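Local coordinates for multi-copper Oxidase CueO (Ochrobactrum, PDB 6EVG), which catalyses laccase-like, copper-dependent oxidation of lignin model compounds and lignosulfonate, probably passing the electrons to dioxygen as other multicopper oxidases do, at residues G94-S99 with F476-V481; H484-H489 with A502-V507. One frame throughout, in Å; residues are numbered along the deposited sequence.

The two contacts lie about 10 Å apart, centre to centre, and show how chemistry follows position in a fold. Contact 1 joins loops remote in sequence, 94-99 and 476-481, and is only partly buried; charge, stacking, water and a single direct backbone hydrogen bond hold it. Contact 2 is a buried antiparallel ladder between segments 484-489 and 502-507, on adjacent strands of one sheet, dominated by aromatic packing and regular backbone bonds. They meet through the Ser99 side chain, through Thr506, whose OG1 bonds to Ala480 N, and through the Phe486 ring, which packs against Val97 O and Ser99 N. The mixed loop seam thus borders directly on the buried sheet.

Contact 1: residues G94-S99 with F476-V481; sequences GLFVPS and FDREAV
The guanidinium of Arg478 lies flat over one face of the Phe96 ring, a textbook cation-pi stack in which the planes differ by only 17° and CZ of Arg478 stands 3.9 Å from the Phe96 ring centroid. The group is displaced toward the CD1 side of the ring: NH1 and CZ of Arg478 crowd CD1, while NH2 lies nearest CE1. A bend at chi3 (-91°) swings the guanidinium across the ring after the arginine's CD has run close to Val97 O. Two neighbours in its own plane help fix its rotation. Arg478 NH2 forms a salt bridge with the syn lone pair of Asp477 OD1 at 2.9 Å, and Arg478 NH1 donates to a water, 3.1 Å away, that also accepts from Val97 N. Arg478 NH2 has a further bond, to Ser442 OG. With an alanine here, Asp477 is likely to lose this salt-bridge mate and the Phe96 ring the cation over that face.

Farther along, the seam tightens into backbone. Ser99 N donates to Glu479 O at 2.9 Å, almost straight at 172°, and OG of the buried Ser99 passes 3.4 Å from Ala480 CA on its way to a hydrogen bond with His484 O. Phe486 closes over this end, touching Ser99, Arg478 and Ala480. The looser border is formed by Pro98, partly exposed, whose CA, and less closely CB, meets Glu479 O, and by the exposed Glu479. Joining an early and a late part of the chain, the arrangement is consistent with the interface between the first and third cupredoxin domains that is typical of three-domain laccases.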
loop_
_atom_site.group_PDB
_atom_site.type_symbol
_atom_site.label_atom_id
_atom_site.label_comp_id
_atom_site.label_asym_id
_atom_site.label_seq_id
_atom_site.Cartn_x
_atom_site.Cartn_y
_atom_site.Cartn_z
ATOM N N GLY A 94 -3.338 7.225 0.370
ATOM C CA GLY A 94 -2.373 8.187 -0.094
ATOM C C GLY A 94 -2.914 9.443 -0.700
ATOM O O GLY A 94 -2.211 10.429 -0.875
ATOM N N LEU A 95 -4.218 9.446 -1.016
ATOM C CA LEU A 95 -4.845 10.652 -1.541
ATOM C C LEU A 95 -5.160 11.604 -0.415
ATOM O O LEU A 95 -5.479 11.172 0.707
ATOM C CB LEU A 95 -6.143 10.274 -2.309
ATOM C CG LEU A 95 -6.628 11.252 -3.343
ATOM C CD1 LEU A 95 -5.610 11.313 -4.520
ATOM C CD2 LEU A 95 -7.996 10.877 -3.848
ATOM N N PHE A 96 -5.020 12.913 -0.672
ATOM C CA PHE A 96 -5.326 13.910 0.383
ATOM C C PHE A 96 -6.763 14.395 0.183
ATOM O O PHE A 96 -7.057 15.171 -0.738
ATOM C CB PHE A 96 -4.402 15.098 0.336
ATOM C CG PHE A 96 -2.978 14.889 0.815
ATOM C CD1 PHE A 96 -2.354 13.655 0.876
ATOM C CD2 PHE A 96 -2.225 16.003 1.137
ATOM C CE1 PHE A 96 -1.016 13.547 1.291
ATOM C CE2 PHE A 96 -0.899 15.880 1.542
ATOM C CZ PHE A 96 -0.319 14.656 1.622
ATOM N N VAL A 97 -7.639 13.936 1.084
ATOM C CA VAL A 97 -9.058 14.336 1.091
ATOM C C VAL A 97 -9.527 14.486 2.526
ATOM O O VAL A 97 -9.058 13.776 3.416
ATOM C CB VAL A 97 -9.968 13.325 0.343
ATOM C CG1 VAL A 97 -9.712 13.335 -1.146
ATOM C CG2 VAL A 97 -9.898 11.918 0.931
ATOM N N PRO A 98 -10.548 15.312 2.728
ATOM C CA PRO A 98 -11.262 15.251 4.007
ATOM C C PRO A 98 -11.976 13.916 4.139
ATOM O O PRO A 98 -12.284 13.268 3.143
ATOM C CB PRO A 98 -12.266 16.406 3.949
ATOM C CG PRO A 98 -12.432 16.668 2.521
ATOM C CD PRO A 98 -11.168 16.248 1.797
ATOM N N SER A 99 -12.254 13.523 5.386
ATOM C CA SER A 99 -12.780 12.182 5.611
ATOM C C SER A 99 -14.135 11.942 4.967
ATOM O O SER A 99 -14.439 10.799 4.642
ATOM C CB SER A 99 -12.847 11.848 7.093
ATOM O OG SER A 99 -13.883 12.633 7.713
ATOM N N PHE A 476 -1.507 16.447 11.038
ATOM C CA PHE A 476 -2.955 16.188 10.926
ATOM C C PHE A 476 -3.585 17.213 10.014
ATOM O O PHE A 476 -4.334 18.098 10.450
ATOM C CB PHE A 476 -3.587 16.183 12.303
ATOM C CG PHE A 476 -3.169 15.010 13.111
ATOM C CD1 PHE A 476 -3.804 13.781 12.960
ATOM C CD2 PHE A 476 -2.100 15.102 14.002
ATOM C CE1 PHE A 476 -3.403 12.710 13.697
ATOM C CE2 PHE A 476 -1.729 14.006 14.715
ATOM C CZ PHE A 476 -2.341 12.803 14.572
ATOM N N ASP A 477 -3.268 17.138 8.718
ATOM C CA ASP A 477 -3.644 18.212 7.802
ATOM C C ASP A 477 -5.017 18.088 7.165
ATOM O O ASP A 477 -5.449 19.001 6.454
ATOM C CB ASP A 477 -2.588 18.404 6.705
ATOM C CG ASP A 477 -2.405 17.135 5.858
ATOM O OD1 ASP A 477 -2.110 15.968 6.309
ATOM O OD2 ASP A 477 -2.601 17.261 4.634
ATOM N N ARG A 478 -5.737 16.993 7.398
ATOM C CA ARG A 478 -7.060 16.788 6.803
ATOM C C ARG A 478 -8.144 16.632 7.887
ATOM O O ARG A 478 -7.903 16.060 8.943
ATOM C CB ARG A 478 -7.039 15.567 5.907
ATOM C CG ARG A 478 -6.357 15.876 4.569
ATOM C CD ARG A 478 -5.781 14.627 4.033
ATOM N NE ARG A 478 -4.428 14.445 4.474
ATOM C CZ ARG A 478 -3.599 13.400 4.255
ATOM N NH1 ARG A 478 -3.909 12.252 3.700
ATOM N NH2 ARG A 478 -2.380 13.576 4.702
ATOM N N GLU A 479 -9.320 17.148 7.581
ATOM C CA GLU A 479 -10.409 17.162 8.568
ATOM C C GLU A 479 -11.158 15.855 8.634
ATOM O O GLU A 479 -11.546 15.275 7.590
ATOM C CB GLU A 479 -11.391 18.260 8.244
ATOM C CG GLU A 479 -12.512 18.383 9.278
ATOM C CD GLU A 479 -13.199 19.709 9.163
ATOM O OE1 GLU A 479 -14.019 19.946 8.237
ATOM O OE2 GLU A 479 -12.927 20.577 10.012
ATOM N N ALA A 480 -11.379 15.398 9.880
ATOM C CA ALA A 480 -12.199 14.228 10.157
ATOM C C ALA A 480 -13.303 14.693 11.072
ATOM O O ALA A 480 -13.079 15.106 12.184
ATOM C CB ALA A 480 -11.464 13.087 10.805
ATOM N N VAL A 481 -14.520 14.599 10.547
ATOM C CA VAL A 481 -15.741 14.885 11.301
ATOM C C VAL A 481 -16.193 13.600 12.063
ATOM O O VAL A 481 -15.882 12.455 11.745
ATOM C CB VAL A 481 -16.862 15.476 10.393
ATOM C CG1 VAL A 481 -16.429 16.813 9.803
ATOM C CG2 VAL A 481 -17.277 14.500 9.276
HETATM O O HOH W 1 -6.976 11.947 3.279
#

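Contact 2: residues H484-H489 with A502-V507; sequences HPFMFH and AQFVTV
Phe488 and Phe504 share a first torsion that sets CG between the backbone N and the carbonyl carbon (chi1 61° and 77°), and it leans each ring over the partner strand. The Phe488 ring receives CB of Ala502 over one face, with that CB 3.7 Å from the ring centroid. In the same way Phe486 CB sits over one face of the Phe504 ring, 3.6 Å from the centroid of that ring, another CH-pi contact. Phe486 itself has CG anti to the carbonyl carbon, chi1 -82°; its ring leads away and meets that of Phe504 obliquely. These residues share one face of the sheet, where Trp425 and Phe335 add edge-to-face partners to Phe488.

The ladder beneath is antiparallel. Phe488 pairs with Ala502 through two bonds, Phe488 N to Ala502 O at 3.0 Å and Ala502 N to Phe488 O at 2.9 Å. Phe486 pairs with Phe504 more unevenly: Phe504 N reaches Phe486 O at 2.9 Å, but the return bond from Phe486 N is weak.

Between them, Met487 and Gln503 form a non-hydrogen-bonded pair on the other face, side by side and pointing the same way. Gln503 OE1 lies 3.5 Å from Pro485 CG and 3.6 Å from Met487 CE, yet bonds to His106, while NE2 bonds to the carbonyls of Met410 and Arg412. Apolar packing on one face and, on the other, a buried amide bonded at both its oxygen and its nitrogen would probably hold in place the strand that ends on Cys490, a ligand of the copper ion.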
loop_
_atom_site.group_PDB
_atom_site.type_symbol
_atom_site.label_atom_id
_atom_site.label_comp_id
_atom_site.label_asym_id
_atom_site.label_seq_id
_atom_site.Cartn_x
_atom_site.Cartn_y
_atom_site.Cartn_z
ATOM N N HIS A 484 -17.585 10.562 10.348
ATOM C CA HIS A 484 -16.647 9.943 9.386
ATOM C C HIS A 484 -15.244 10.042 9.986
ATOM O O HIS A 484 -14.407 10.748 9.479
ATOM C CB HIS A 484 -16.689 10.592 8.005
ATOM C CG HIS A 484 -17.939 10.400 7.205
ATOM N ND1 HIS A 484 -19.133 11.033 7.466
ATOM C CD2 HIS A 484 -18.101 9.741 6.030
ATOM C CE1 HIS A 484 -19.990 10.716 6.499
ATOM N NE2 HIS A 484 -19.388 9.946 5.603
ATOM N N PRO A 485 -14.946 9.318 11.066
ATOM C CA PRO A 485 -13.604 9.397 11.632
ATOM C C PRO A 485 -12.554 8.853 10.683
ATOM O O PRO A 485 -12.814 7.956 9.869
ATOM C CB PRO A 485 -13.692 8.542 12.885
ATOM C CG PRO A 485 -14.805 7.615 12.617
ATOM C CD PRO A 485 -15.785 8.354 11.783
ATOM N N PHE A 486 -11.321 9.366 10.818
ATOM C CA PHE A 486 -10.164 8.695 10.193
ATOM C C PHE A 486 -9.712 7.565 11.099
ATOM O O PHE A 486 -10.208 7.419 12.234
ATOM C CB PHE A 486 -9.062 9.720 9.916
ATOM C CG PHE A 486 -9.219 10.542 8.655
ATOM C CD1 PHE A 486 -9.511 9.973 7.444
ATOM C CD2 PHE A 486 -8.998 11.925 8.687
ATOM C CE1 PHE A 486 -9.553 10.749 6.274
ATOM C CE2 PHE A 486 -9.086 12.692 7.549
ATOM C CZ PHE A 486 -9.355 12.085 6.323
ATOM N N MET A 487 -8.877 6.702 10.597
ATOM C CA MET A 487 -8.460 5.509 11.293
ATOM C C MET A 487 -6.962 5.369 11.262
ATOM O O MET A 487 -6.310 5.893 10.366
ATOM C CB MET A 487 -9.126 4.283 10.698
ATOM C CG MET A 487 -10.683 4.531 10.746
ATOM S SD MET A 487 -11.636 3.203 10.127
ATOM C CE MET A 487 -11.875 2.381 11.568
ATOM N N PHE A 488 -6.434 4.604 12.207
ATOM C CA PHE A 488 -5.053 4.144 12.187
ATOM C C PHE A 488 -5.040 2.711 12.622
ATOM O O PHE A 488 -5.833 2.305 13.487
ATOM C CB PHE A 488 -4.123 5.074 12.964
ATOM C CG PHE A 488 -4.425 5.221 14.435
ATOM C CD1 PHE A 488 -5.369 6.125 14.857
ATOM C CD2 PHE A 488 -3.705 4.561 15.435
ATOM C CE1 PHE A 488 -5.608 6.366 16.237
ATOM C CE2 PHE A 488 -3.949 4.782 16.789
ATOM C CZ PHE A 488 -4.901 5.694 17.184
ATOM N N HIS A 489 -4.119 1.907 12.070
ATOM C CA HIS A 489 -4.220 0.476 12.257
ATOM C C HIS A 489 -2.952 -0.220 11.790
ATOM O O HIS A 489 -2.142 0.348 11.082
ATOM C CB HIS A 489 -5.468 -0.096 11.517
ATOM C CG HIS A 489 -5.517 0.217 10.054
ATOM N ND1 HIS A 489 -5.017 -0.644 9.107
ATOM C CD2 HIS A 489 -6.020 1.264 9.369
ATOM C CE1 HIS A 489 -5.223 -0.112 7.901
ATOM N NE2 HIS A 489 -5.788 1.069 8.033
ATOM N N ALA A 502 -7.932 1.720 15.363
ATOM C CA ALA A 502 -8.438 2.803 16.212
ATOM C C ALA A 502 -8.853 3.954 15.317
ATOM O O ALA A 502 -8.600 3.971 14.110
ATOM C CB ALA A 502 -7.328 3.229 17.188
ATOM N N GLN A 503 -9.543 4.930 15.910
ATOM C CA GLN A 503 -10.173 6.020 15.176
ATOM C C GLN A 503 -9.824 7.380 15.750
ATOM O O GLN A 503 -9.655 7.520 16.991
ATOM C CB GLN A 503 -11.785 5.888 15.342
ATOM C CG GLN A 503 -12.278 4.597 14.900
ATOM C CD GLN A 503 -13.737 4.607 14.671
ATOM O OE1 GLN A 503 -14.124 4.316 13.551
ATOM N NE2 GLN A 503 -14.560 4.771 15.746
ATOM N N PHE A 504 -9.724 8.388 14.893
ATOM C CA PHE A 504 -9.491 9.760 15.313
ATOM C C PHE A 504 -10.419 10.726 14.645
ATOM O O PHE A 504 -10.911 10.493 13.519
ATOM C CB PHE A 504 -8.032 10.208 15.216
ATOM C CG PHE A 504 -7.513 10.539 13.807
ATOM C CD1 PHE A 504 -7.558 11.846 13.342
ATOM C CD2 PHE A 504 -6.879 9.602 13.022
ATOM C CE1 PHE A 504 -7.009 12.186 12.104
ATOM C CE2 PHE A 504 -6.304 9.944 11.842
ATOM C CZ PHE A 504 -6.371 11.223 11.354
ATOM N N VAL A 505 -10.653 11.834 15.329
ATOM C CA VAL A 505 -11.294 12.993 14.766
ATOM C C VAL A 505 -10.351 14.199 14.922
ATOM O O VAL A 505 -9.431 14.153 15.768
ATOM C CB VAL A 505 -12.659 13.312 15.401
ATOM C CG1 VAL A 505 -13.615 12.193 15.140
ATOM C CG2 VAL A 505 -12.576 13.655 16.870
ATOM N N THR A 506 -10.596 15.235 14.141
ATOM C CA THR A 506 -9.873 16.515 14.319
ATOM C C THR A 506 -10.730 17.456 15.086
ATOM O O THR A 506 -11.953 17.468 14.936
ATOM C CB THR A 506 -9.345 17.056 12.983
ATOM O OG1 THR A 506 -10.400 17.202 12.028
ATOM C CG2 THR A 506 -8.290 16.129 12.405
ATOM N N VAL A 507 -10.088 18.299 15.909
ATOM C CA VAL A 507 -10.733 19.298 16.747
ATOM C C VAL A 507 -10.037 20.628 16.528
ATOM O O VAL A 507 -9.000 20.829 15.966
ATOM C CB VAL A 507 -10.782 18.824 18.234
ATOM C CG1 VAL A 507 -11.546 17.500 18.413
ATOM C CG2 VAL A 507 -9.385 18.638 18.826
#